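Local coordinates for phage-like element PBSX protein xkdH (Bacillus subtilis, PDB 3F3B) that is of unknown function but, as the product of a phage-like element, probably belongs to a family of small beta-barrel phage proteins, at residues L7-D12 against I88-H93; C11-E16 against A80-N85; Q46-Y51 against V74-S79; H70-H75 against V110-D115. All coordinates share one frame; numbering follows the deposited sequence.

Contacts 1, 3 and 4 are antiparallel seams of one curled sheet, whose neighbouring strands follow one another round to the start and so close a barrel; contact 2 lays a loop against the strand that contact 1 also uses. Contact 3 is the most buried, and contact 4, which shares strand 66-77 with it, alternates an apolar inner face with a partly exposed outer one. Contacts 1 and 2 are more polar: a phosphate and two waters bridge the first, a salt-bridged arginine stacks on a histidine in the second. Inside, Ile88 of contact 1, Ile82 of contact 2 and Phe76 of contact 3 each pack on residues of contact 4.

Contact 1: residues L7-D12 against I88-H93; sequences LIHRCD and IIWENH. With PO4 (phosphate ion), chain B.
The seam of the barrel between strand 9-12 and strand 88-90 is fixed by Asp12 and Ile89, an antiparallel hydrogen-bonded pair. Asp12 N donates to Ile89 O at 3.0 Å, and Ile89 N returns the bond to Asp12 O at 2.8 Å. Past Cys11 and Trp90 the chains part, and a water bridges the gap, accepting from Glu91 N and donating to Arg10 O, 2.7 Å from each; another donates to Ile89 O and only weakly to Arg10 O. The side chains of His9 and Trp90 finish the contact. With CG trans to its backbone N (chi1 168°), Trp90 sends its indole back toward strand 9-12, where CZ2 sits over one face of the imidazole. The two rings are oblique, with His9 and the five-membered ring of Trp90 inclined at 57°. Both nevertheless turn an N-H to the same oxygen of a phosphate ion, probably acquired from the crystallisation liquor. Trp90 NE1 reaches O4 of the phosphate at 2.8 Å in a nearly straight bond (165°), in the plane of the indole, and His9 ND1 meets that O4 at 2.6 Å. Arg10 N holds a second oxygen, O3 of the phosphate, at 2.7 Å, so that three donors grip the anion across the seam. Trp90 also begins the type I' turn that ends at His93 and leads into strand 93-97. Phe52, on strand 48-61, meets the rings of both His9 and Trp90, while Asp47 binds the polar ends of Arg10 and Asp12 beside that strand.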
# COMPACT_ATOMS: atom_id res chain seq x y z
N LEU A 7 5.44 17.56 -6.08
CA LEU A 7 6.68 17.00 -5.56
C LEU A 7 6.69 15.47 -5.70
O LEU A 7 5.68 14.81 -5.45
CB LEU A 7 6.88 17.38 -4.09
CG LEU A 7 7.17 18.83 -3.72
CD1 LEU A 7 7.56 18.88 -2.26
CD2 LEU A 7 8.29 19.40 -4.58
N ILE A 8 7.84 14.93 -6.10
CA ILE A 8 8.02 13.50 -6.29
C ILE A 8 8.46 12.81 -4.99
O ILE A 8 9.42 13.23 -4.36
CB ILE A 8 9.09 13.21 -7.39
CG1 ILE A 8 8.43 13.12 -8.78
CG2 ILE A 8 9.80 11.90 -7.10
CD1 ILE A 8 7.64 14.34 -9.18
N HIS A 9 7.76 11.75 -4.60
CA HIS A 9 8.13 11.00 -3.41
C HIS A 9 8.65 9.63 -3.84
O HIS A 9 8.55 9.25 -5.00
CB HIS A 9 6.92 10.83 -2.49
CG HIS A 9 6.37 12.12 -1.97
ND1 HIS A 9 7.14 13.03 -1.28
CD2 HIS A 9 5.13 12.66 -2.05
CE1 HIS A 9 6.40 14.07 -0.95
NE2 HIS A 9 5.18 13.87 -1.41
N ARG A 10 9.24 8.90 -2.91
CA ARG A 10 9.78 7.58 -3.21
C ARG A 10 9.24 6.58 -2.20
O ARG A 10 9.26 6.83 -1.00
CB ARG A 10 11.31 7.58 -3.13
CG ARG A 10 11.97 8.49 -4.15
CD ARG A 10 11.76 7.94 -5.55
NE ARG A 10 12.18 8.90 -6.56
CZ ARG A 10 12.69 8.57 -7.74
NH1 ARG A 10 12.87 7.29 -8.05
NH2 ARG A 10 13.02 9.51 -8.61
N CYS A 11 8.75 5.45 -2.70
CA CYS A 11 8.22 4.42 -1.82
C CYS A 11 8.61 3.02 -2.28
O CYS A 11 9.04 2.82 -3.42
CB CYS A 11 6.69 4.51 -1.78
SG CYS A 11 5.90 4.09 -3.36
N ASP A 12 8.49 2.07 -1.37
CA ASP A 12 8.77 0.67 -1.69
C ASP A 12 7.40 0.04 -1.74
O ASP A 12 6.51 0.39 -0.95
CB ASP A 12 9.60 0.01 -0.60
CG ASP A 12 11.02 0.53 -0.56
OD1 ASP A 12 11.50 1.01 -1.62
OD2 ASP A 12 11.65 0.45 0.51
N ILE A 88 2.64 -0.03 0.53
CA ILE A 88 3.71 0.86 0.11
C ILE A 88 4.29 1.51 1.35
O ILE A 88 3.57 1.85 2.29
CB ILE A 88 3.22 1.97 -0.87
CG1 ILE A 88 2.37 3.00 -0.13
CG2 ILE A 88 2.45 1.33 -2.03
CD1 ILE A 88 2.06 4.24 -0.95
N ILE A 89 5.61 1.67 1.34
CA ILE A 89 6.33 2.28 2.45
C ILE A 89 6.87 3.62 1.99
O ILE A 89 7.70 3.68 1.08
CB ILE A 89 7.52 1.41 2.89
CG1 ILE A 89 7.07 -0.03 3.17
CG2 ILE A 89 8.18 2.04 4.11
CD1 ILE A 89 6.27 -0.23 4.43
N TRP A 90 6.39 4.70 2.60
CA TRP A 90 6.84 6.04 2.27
C TRP A 90 7.24 6.71 3.57
O TRP A 90 6.43 6.85 4.48
CB TRP A 90 5.73 6.84 1.60
CG TRP A 90 6.04 8.31 1.50
CD1 TRP A 90 7.02 8.89 0.75
CD2 TRP A 90 5.38 9.37 2.20
NE1 TRP A 90 7.02 10.25 0.94
CE2 TRP A 90 6.03 10.57 1.83
CE3 TRP A 90 4.31 9.42 3.10
CZ2 TRP A 90 5.64 11.82 2.33
CZ3 TRP A 90 3.92 10.66 3.61
CH2 TRP A 90 4.59 11.85 3.22
N GLU A 91 8.51 7.09 3.66
CA GLU A 91 9.06 7.74 4.85
C GLU A 91 8.77 6.96 6.12
O GLU A 91 8.32 7.51 7.12
CB GLU A 91 8.52 9.16 4.96
CG GLU A 91 9.17 10.13 3.98
CD GLU A 91 8.60 11.52 4.07
OE1 GLU A 91 9.17 12.44 3.42
OE2 GLU A 91 7.58 11.71 4.78
N ASN A 92 9.05 5.66 6.07
CA ASN A 92 8.86 4.77 7.21
C ASN A 92 7.43 4.47 7.63
O ASN A 92 7.21 3.90 8.70
CB ASN A 92 9.63 5.30 8.43
CG ASN A 92 11.11 5.38 8.18
OD1 ASN A 92 11.73 4.41 7.73
ND2 ASN A 92 11.70 6.54 8.46
N HIS A 93 6.45 4.86 6.83
CA HIS A 93 5.08 4.54 7.21
C HIS A 93 4.45 3.61 6.19
O HIS A 93 4.78 3.65 5.00
CB HIS A 93 4.23 5.81 7.36
CG HIS A 93 4.56 6.61 8.58
ND1 HIS A 93 5.52 7.60 8.59
CD2 HIS A 93 4.06 6.55 9.84
CE1 HIS A 93 5.60 8.11 9.81
NE2 HIS A 93 4.73 7.50 10.58
P PO4 B . 10.43 11.35 0.02
O1 PO4 B . 10.85 10.95 1.39
O2 PO4 B . 11.39 12.36 -0.52
O3 PO4 B . 10.42 10.16 -0.86
O4 PO4 B . 9.07 11.95 0.07
O HOH W 1 10.28 4.49 1.34
O HOH W 2 10.15 7.26 1.48

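Contact 2: residues C11-E16 against A80-N85; sequences CDIYHE and ADIRVN
His15 and Arg83 stack flat on each other where the loop 80-85 passes strand 9-19, at the point where its regular part 11-14 gives way to His15 and Glu16. His15 swings its CG to the side of its backbone N (chi1 -57°), which turns the ring toward the loop. The Arg83 chain runs extended from CG to NE and carries its guanidinium over one face of the imidazole, the planes only 14° apart and the centres separated by 3.7 Å. CZ of Arg83 sits nearest to CD2 of His15, at 3.3 Å, while the CD methylene of Arg83 makes a CH-pi contact over the same ring. What keeps the guanidinium from turning is Asp81, two residues earlier in the loop, whose CG lies opposite the backbone N (chi1 -173°). Arg83 grips it side-on in a salt bridge, NE to Asp81 OD1 at 2.8 Å and NH2 to Asp81 OD2 at 3.0 Å. At its rim the imidazole brings CE1 of His15 to 3.2 Å from the carbonyl O of Asp81. Further along, CG of Glu16 lies 3.3 Å from Asn85 O. A water accepts from Glu16 N and donates weakly to Val84 O. On the inner side, CD1 of Ile13 touches CD1 of Ile82 at 3.9 Å, the two chains crossing at about a right angle, with Phe76 packed against both. Asp86, just after the loop segment, takes a hydrogen bond from His15 ND1 on one oxygen and from Arg83 N on the other, and so helps position both. Together with Asp81 alongside, it may offset the guanidinium charge that lies over the imidazole.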
# COMPACT_ATOMS: atom_id res chain seq x y z
N CYS A 11 8.75 5.45 -2.70
CA CYS A 11 8.22 4.42 -1.82
C CYS A 11 8.61 3.02 -2.28
O CYS A 11 9.04 2.82 -3.42
CB CYS A 11 6.69 4.51 -1.78
SG CYS A 11 5.90 4.09 -3.36
N ASP A 12 8.49 2.07 -1.37
CA ASP A 12 8.77 0.67 -1.69
C ASP A 12 7.40 0.04 -1.74
O ASP A 12 6.51 0.39 -0.95
CB ASP A 12 9.60 0.01 -0.60
CG ASP A 12 11.02 0.53 -0.56
OD1 ASP A 12 11.50 1.01 -1.62
OD2 ASP A 12 11.65 0.45 0.51
N ILE A 13 7.21 -0.90 -2.66
CA ILE A 13 5.93 -1.56 -2.81
C ILE A 13 6.05 -3.06 -2.55
O ILE A 13 7.01 -3.70 -2.97
CB ILE A 13 5.38 -1.30 -4.24
CG1 ILE A 13 5.37 0.20 -4.53
CG2 ILE A 13 3.98 -1.84 -4.36
CD1 ILE A 13 5.02 0.56 -5.97
N TYR A 14 5.05 -3.61 -1.86
CA TYR A 14 4.99 -5.03 -1.53
C TYR A 14 3.65 -5.57 -2.01
O TYR A 14 2.60 -5.01 -1.68
CB TYR A 14 5.05 -5.25 -0.01
CG TYR A 14 6.29 -4.73 0.68
CD1 TYR A 14 7.20 -5.61 1.28
CD2 TYR A 14 6.54 -3.36 0.76
CE1 TYR A 14 8.33 -5.13 1.94
CE2 TYR A 14 7.67 -2.87 1.41
CZ TYR A 14 8.56 -3.76 2.00
OH TYR A 14 9.68 -3.27 2.64
N HIS A 15 3.69 -6.66 -2.75
CA HIS A 15 2.47 -7.26 -3.26
C HIS A 15 1.98 -8.40 -2.37
O HIS A 15 2.79 -9.15 -1.81
CB HIS A 15 2.69 -7.80 -4.66
CG HIS A 15 3.17 -6.77 -5.63
ND1 HIS A 15 2.64 -5.49 -5.69
CD2 HIS A 15 4.09 -6.84 -6.62
CE1 HIS A 15 3.21 -4.83 -6.67
NE2 HIS A 15 4.09 -5.62 -7.26
N GLU A 16 0.67 -8.52 -2.23
CA GLU A 16 0.11 -9.61 -1.45
C GLU A 16 0.49 -10.87 -2.22
O GLU A 16 0.50 -10.87 -3.45
CB GLU A 16 -1.42 -9.49 -1.37
CG GLU A 16 -1.91 -8.31 -0.53
CD GLU A 16 -1.85 -8.59 0.97
OE1 GLU A 16 -0.90 -9.26 1.42
OE2 GLU A 16 -2.76 -8.13 1.70
N ALA A 80 5.08 1.10 -13.80
CA ALA A 80 5.07 0.49 -12.47
C ALA A 80 4.00 -0.61 -12.32
O ALA A 80 2.92 -0.51 -12.88
CB ALA A 80 4.86 1.57 -11.41
N ASP A 81 4.33 -1.64 -11.54
CA ASP A 81 3.43 -2.77 -11.28
C ASP A 81 2.61 -2.41 -10.04
O ASP A 81 3.07 -2.58 -8.91
CB ASP A 81 4.24 -4.04 -11.00
CG ASP A 81 3.38 -5.30 -10.90
OD1 ASP A 81 2.28 -5.26 -10.31
OD2 ASP A 81 3.83 -6.36 -11.39
N ILE A 82 1.40 -1.91 -10.25
CA ILE A 82 0.53 -1.51 -9.15
C ILE A 82 -0.64 -2.48 -9.00
O ILE A 82 -1.33 -2.78 -9.96
CB ILE A 82 -0.05 -0.10 -9.40
CG1 ILE A 82 1.09 0.90 -9.68
CG2 ILE A 82 -0.89 0.33 -8.21
CD1 ILE A 82 2.12 1.02 -8.58
N ARG A 83 -0.85 -2.95 -7.77
CA ARG A 83 -1.92 -3.89 -7.48
C ARG A 83 -2.65 -3.45 -6.22
O ARG A 83 -2.04 -2.91 -5.31
CB ARG A 83 -1.36 -5.29 -7.25
CG ARG A 83 -0.47 -5.79 -8.36
CD ARG A 83 0.19 -7.11 -7.98
NE ARG A 83 1.30 -7.42 -8.86
CZ ARG A 83 2.10 -8.48 -8.73
NH1 ARG A 83 1.90 -9.34 -7.73
NH2 ARG A 83 3.10 -8.67 -9.58
N VAL A 84 -3.96 -3.66 -6.16
CA VAL A 84 -4.68 -3.26 -4.97
C VAL A 84 -4.26 -4.18 -3.82
O VAL A 84 -3.89 -5.34 -4.04
CB VAL A 84 -6.21 -3.29 -5.19
CG1 VAL A 84 -6.94 -3.14 -3.87
CG2 VAL A 84 -6.62 -2.15 -6.12
N ASN A 85 -4.30 -3.63 -2.61
CA ASN A 85 -3.90 -4.34 -1.41
C ASN A 85 -2.38 -4.35 -1.34
O ASN A 85 -1.80 -5.04 -0.50
CB ASN A 85 -4.47 -5.75 -1.38
CG ASN A 85 -5.98 -5.76 -1.26
OD1 ASN A 85 -6.54 -5.16 -0.34
ND2 ASN A 85 -6.65 -6.44 -2.18
O HOH W 3 -0.86 -6.71 -3.82
O HOH W 4 -0.71 -9.07 -5.45

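Contact 3: residues Q46-Y51 against V74-S79; sequences QDVPCY and VHFPLS
Tyr51 tucks its ring over its own backbone (chi1 72°), while His75, with CG beside its backbone N (chi1 -57°), lays its imidazole over the phenol. The result is an offset stack, planes 17° apart and centroids 4.1 Å from each other. CB of His75 stands over the Tyr51 ring in a CH-pi contact, 3.5 Å from the centroid, and CD2 of His75 is 3.2 Å from the Tyr51 OH. These two residues form an antiparallel hydrogen-bonded pair in the beta hairpin of strands 48-61 and 66-77. Tyr51 N donates to His75 O at 3.2 Å, and His75 N to Tyr51 O at 3.0 Å. The same Tyr51 O receives a further, weak bond from ND1 of His75, which may help to set the rotation of the imidazole. On the other face of the sheet Cys50 brings CB to 3.7 Å from Val74 CG1 and touches CD1 of Phe76, its sulfur approaching that aromatic ring obliquely. Val48 CG1 also meets the Phe76 ring. Two prolines touch as well, Pro49 CG lying 3.7 Å from Pro77 CG.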
# COMPACT_ATOMS: atom_id res chain seq x y z
N GLN A 46 11.35 -1.20 -5.66
CA GLN A 46 12.08 -0.32 -4.77
C GLN A 46 12.27 1.11 -5.27
O GLN A 46 12.43 1.35 -6.47
CB GLN A 46 13.44 -0.95 -4.49
CG GLN A 46 13.89 -0.91 -3.05
CD GLN A 46 14.87 -2.02 -2.72
OE1 GLN A 46 15.39 -2.09 -1.61
NE2 GLN A 46 15.13 -2.91 -3.68
N ASP A 47 12.24 2.05 -4.33
CA ASP A 47 12.44 3.46 -4.64
C ASP A 47 11.64 3.90 -5.87
O ASP A 47 12.17 4.52 -6.80
CB ASP A 47 13.95 3.70 -4.84
CG ASP A 47 14.29 5.17 -4.98
OD1 ASP A 47 13.75 5.99 -4.20
OD2 ASP A 47 15.11 5.52 -5.87
N VAL A 48 10.35 3.57 -5.88
CA VAL A 48 9.48 3.92 -6.99
C VAL A 48 9.01 5.37 -6.89
O VAL A 48 8.62 5.82 -5.81
CB VAL A 48 8.23 3.00 -7.02
CG1 VAL A 48 7.39 3.30 -8.25
CG2 VAL A 48 8.66 1.55 -7.02
N PRO A 49 9.06 6.12 -8.01
CA PRO A 49 8.65 7.52 -8.05
C PRO A 49 7.13 7.69 -8.12
O PRO A 49 6.44 6.96 -8.84
CB PRO A 49 9.33 8.04 -9.30
CG PRO A 49 9.26 6.87 -10.20
CD PRO A 49 9.62 5.71 -9.31
N CYS A 50 6.63 8.67 -7.37
CA CYS A 50 5.20 8.95 -7.34
C CYS A 50 4.98 10.36 -6.78
O CYS A 50 5.92 11.01 -6.31
CB CYS A 50 4.50 7.94 -6.44
SG CYS A 50 5.15 7.95 -4.75
N TYR A 51 3.74 10.82 -6.84
CA TYR A 51 3.39 12.12 -6.29
C TYR A 51 1.95 12.03 -5.81
O TYR A 51 1.16 11.25 -6.35
CB TYR A 51 3.59 13.23 -7.34
CG TYR A 51 2.59 13.28 -8.47
CD1 TYR A 51 1.37 13.93 -8.32
CD2 TYR A 51 2.90 12.73 -9.71
CE1 TYR A 51 0.48 14.04 -9.38
CE2 TYR A 51 2.01 12.83 -10.78
CZ TYR A 51 0.80 13.49 -10.60
OH TYR A 51 -0.08 13.61 -11.65
N VAL A 74 -2.40 8.36 -4.89
CA VAL A 74 -1.05 8.21 -5.40
C VAL A 74 -1.02 8.13 -6.92
O VAL A 74 -1.86 7.47 -7.52
CB VAL A 74 -0.37 6.93 -4.87
CG1 VAL A 74 1.10 6.96 -5.24
CG2 VAL A 74 -0.55 6.82 -3.36
N HIS A 75 -0.06 8.82 -7.53
CA HIS A 75 0.11 8.81 -8.98
C HIS A 75 1.43 8.11 -9.26
O HIS A 75 2.47 8.55 -8.77
CB HIS A 75 0.15 10.24 -9.52
CG HIS A 75 -1.05 11.05 -9.18
ND1 HIS A 75 -1.42 11.31 -7.87
CD2 HIS A 75 -1.97 11.67 -9.96
CE1 HIS A 75 -2.51 12.06 -7.87
NE2 HIS A 75 -2.86 12.29 -9.12
N PHE A 76 1.37 7.02 -10.02
CA PHE A 76 2.54 6.21 -10.36
C PHE A 76 2.79 6.17 -11.85
O PHE A 76 1.88 6.37 -12.65
CB PHE A 76 2.31 4.76 -9.95
CG PHE A 76 2.29 4.50 -8.48
CD1 PHE A 76 3.47 4.48 -7.76
CD2 PHE A 76 1.10 4.16 -7.84
CE1 PHE A 76 3.47 4.10 -6.43
CE2 PHE A 76 1.10 3.78 -6.50
CZ PHE A 76 2.28 3.75 -5.80
N PRO A 77 4.04 5.88 -12.24
CA PRO A 77 4.38 5.81 -13.66
C PRO A 77 3.63 4.59 -14.18
O PRO A 77 3.41 3.64 -13.44
CB PRO A 77 5.89 5.56 -13.66
CG PRO A 77 6.34 6.09 -12.33
CD PRO A 77 5.24 5.65 -11.41
N LEU A 78 3.24 4.62 -15.45
CA LEU A 78 2.50 3.52 -16.04
C LEU A 78 3.32 2.22 -16.05
O LEU A 78 2.76 1.12 -15.96
CB LEU A 78 2.07 3.89 -17.47
CG LEU A 78 0.74 3.30 -17.92
CD1 LEU A 78 -0.38 3.81 -17.02
CD2 LEU A 78 0.47 3.70 -19.36
N SER A 79 4.63 2.34 -16.16
CA SER A 79 5.52 1.19 -16.19
C SER A 79 5.56 0.45 -14.85
O SER A 79 6.02 -0.69 -14.77
CB SER A 79 6.94 1.62 -16.56
OG SER A 79 7.45 2.53 -15.59

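Contact 4: residues H70-H75 against V110-D115; sequences HSFLVH and VVAVRD
Strands 70-75 and 110-114 are joined first by a ladder of backbone hydrogen bonds between Phe72 and Ala112 and between Val74 and Val110. Ala112 N reaches Phe72 O at 2.9 Å, and Phe72 N answers to Ala112 O at 3.2 Å. The second pair is reciprocal too: Val74 N bonds Val110 O at 2.7 Å, and Val110 N donates back to Val74 O. At the far end Arg114 N donates to His70 O at 2.8 Å. Between these, Ser71 with Val113 and Leu73 with Val111 are antiparallel non-hydrogen-bonded pairs; here Val111 CA offers its hydrogen to Phe72 O.

Apolar contacts divide by face. On the buried face the methyl of Ala112 is caught from two directions, by CG2 of Val74 at 3.6 Å and by CE2 of Phe72 at 3.8 Å. On the outer face Leu73, its CG trans to N (chi1 177°), extends CD1 to CG2 of Val111 at 4.0 Å, and CB of Ser71 lies against Val113. The His70 ring runs alongside Val113, pointing the same way, with CE1 4.1 Å from CG1 of Val113.

Arg114 leads its guanidinium away from strand 70-75; NH1 pairs, weakly and at long range, with a different phosphate ion from that held by His9, probably also from the crystallisation liquor.

In the surrounding sheet, His70 and Ser71 both stand opposite Thr56 of strand 48-61, a classic beta bulge. Phe72 stacks on Phe52 and meets Tyr95, and Ala112 and Val110 pack on Leu97: one apolar face turned inward and one partly exposed outward, the pattern of a strand pair in a closed antiparallel beta barrel.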
# COMPACT_ATOMS: atom_id res chain seq x y z
N HIS A 70 -3.57 10.50 6.50
CA HIS A 70 -4.50 9.38 6.61
C HIS A 70 -4.60 8.67 5.27
O HIS A 70 -4.66 7.44 5.21
CB HIS A 70 -5.88 9.89 7.04
CG HIS A 70 -6.94 8.84 7.00
ND1 HIS A 70 -6.89 7.69 7.76
CD2 HIS A 70 -8.08 8.76 6.27
CE1 HIS A 70 -7.95 6.95 7.51
NE2 HIS A 70 -8.69 7.57 6.61
N SER A 71 -4.59 9.44 4.20
CA SER A 71 -4.68 8.86 2.87
C SER A 71 -4.36 9.90 1.81
O SER A 71 -4.28 11.10 2.08
CB SER A 71 -6.09 8.33 2.64
OG SER A 71 -7.02 9.39 2.49
N PHE A 72 -4.16 9.42 0.59
CA PHE A 72 -3.88 10.29 -0.53
C PHE A 72 -4.00 9.51 -1.82
O PHE A 72 -3.90 8.28 -1.83
CB PHE A 72 -2.47 10.90 -0.45
CG PHE A 72 -1.44 10.00 0.19
CD1 PHE A 72 -1.14 10.13 1.54
CD2 PHE A 72 -0.77 9.05 -0.56
CE1 PHE A 72 -0.18 9.32 2.14
CE2 PHE A 72 0.20 8.23 0.03
CZ PHE A 72 0.50 8.37 1.38
N LEU A 73 -4.25 10.23 -2.89
CA LEU A 73 -4.36 9.61 -4.19
C LEU A 73 -2.94 9.56 -4.72
O LEU A 73 -2.32 10.61 -4.96
CB LEU A 73 -5.25 10.46 -5.09
CG LEU A 73 -5.41 9.97 -6.53
CD1 LEU A 73 -6.04 8.59 -6.52
CD2 LEU A 73 -6.26 10.95 -7.31
N VAL A 74 -2.40 8.36 -4.89
CA VAL A 74 -1.05 8.21 -5.40
C VAL A 74 -1.02 8.13 -6.92
O VAL A 74 -1.86 7.47 -7.52
CB VAL A 74 -0.37 6.93 -4.87
CG1 VAL A 74 1.10 6.96 -5.24
CG2 VAL A 74 -0.55 6.82 -3.36
N HIS A 75 -0.06 8.82 -7.53
CA HIS A 75 0.11 8.81 -8.98
C HIS A 75 1.43 8.11 -9.26
O HIS A 75 2.47 8.55 -8.77
CB HIS A 75 0.15 10.24 -9.52
CG HIS A 75 -1.05 11.05 -9.18
ND1 HIS A 75 -1.42 11.31 -7.87
CD2 HIS A 75 -1.97 11.67 -9.96
CE1 HIS A 75 -2.51 12.06 -7.87
NE2 HIS A 75 -2.86 12.29 -9.12
N VAL A 110 -4.33 5.68 -7.75
CA VAL A 110 -4.92 4.79 -6.78
C VAL A 110 -4.82 5.40 -5.40
O VAL A 110 -3.84 6.07 -5.10
CB VAL A 110 -4.19 3.43 -6.79
CG1 VAL A 110 -2.73 3.62 -6.39
CG2 VAL A 110 -4.90 2.44 -5.87
N VAL A 111 -5.83 5.17 -4.57
CA VAL A 111 -5.86 5.70 -3.22
C VAL A 111 -5.06 4.83 -2.26
O VAL A 111 -5.19 3.59 -2.26
CB VAL A 111 -7.32 5.82 -2.70
CG1 VAL A 111 -7.32 6.18 -1.22
CG2 VAL A 111 -8.08 6.89 -3.50
N ALA A 112 -4.23 5.47 -1.44
CA ALA A 112 -3.44 4.76 -0.44
C ALA A 112 -4.03 5.16 0.93
O ALA A 112 -4.41 6.31 1.12
CB ALA A 112 -1.99 5.18 -0.54
N VAL A 113 -4.13 4.21 1.86
CA VAL A 113 -4.68 4.53 3.17
C VAL A 113 -3.77 4.04 4.29
O VAL A 113 -3.24 2.92 4.25
CB VAL A 113 -6.11 3.91 3.34
CG1 VAL A 113 -6.68 4.28 4.71
CG2 VAL A 113 -7.05 4.44 2.27
N ARG A 114 -3.60 4.89 5.30
CA ARG A 114 -2.78 4.60 6.48
C ARG A 114 -3.04 3.18 6.97
O ARG A 114 -4.15 2.84 7.36
CB ARG A 114 -3.10 5.63 7.57
CG ARG A 114 -2.53 5.34 8.96
CD ARG A 114 -3.00 6.43 9.94
NE ARG A 114 -3.12 5.94 11.32
CZ ARG A 114 -2.09 5.68 12.12
NH1 ARG A 114 -0.85 5.87 11.69
NH2 ARG A 114 -2.31 5.23 13.35
N ASP A 115 -2.00 2.36 6.94
CA ASP A 115 -2.11 0.96 7.34
C ASP A 115 -2.83 0.74 8.67
O ASP A 115 -3.85 0.05 8.71
CB ASP A 115 -0.72 0.33 7.41
CG ASP A 115 -0.76 -1.18 7.22
OD1 ASP A 115 -1.85 -1.77 7.38
OD2 ASP A 115 0.30 -1.77 6.92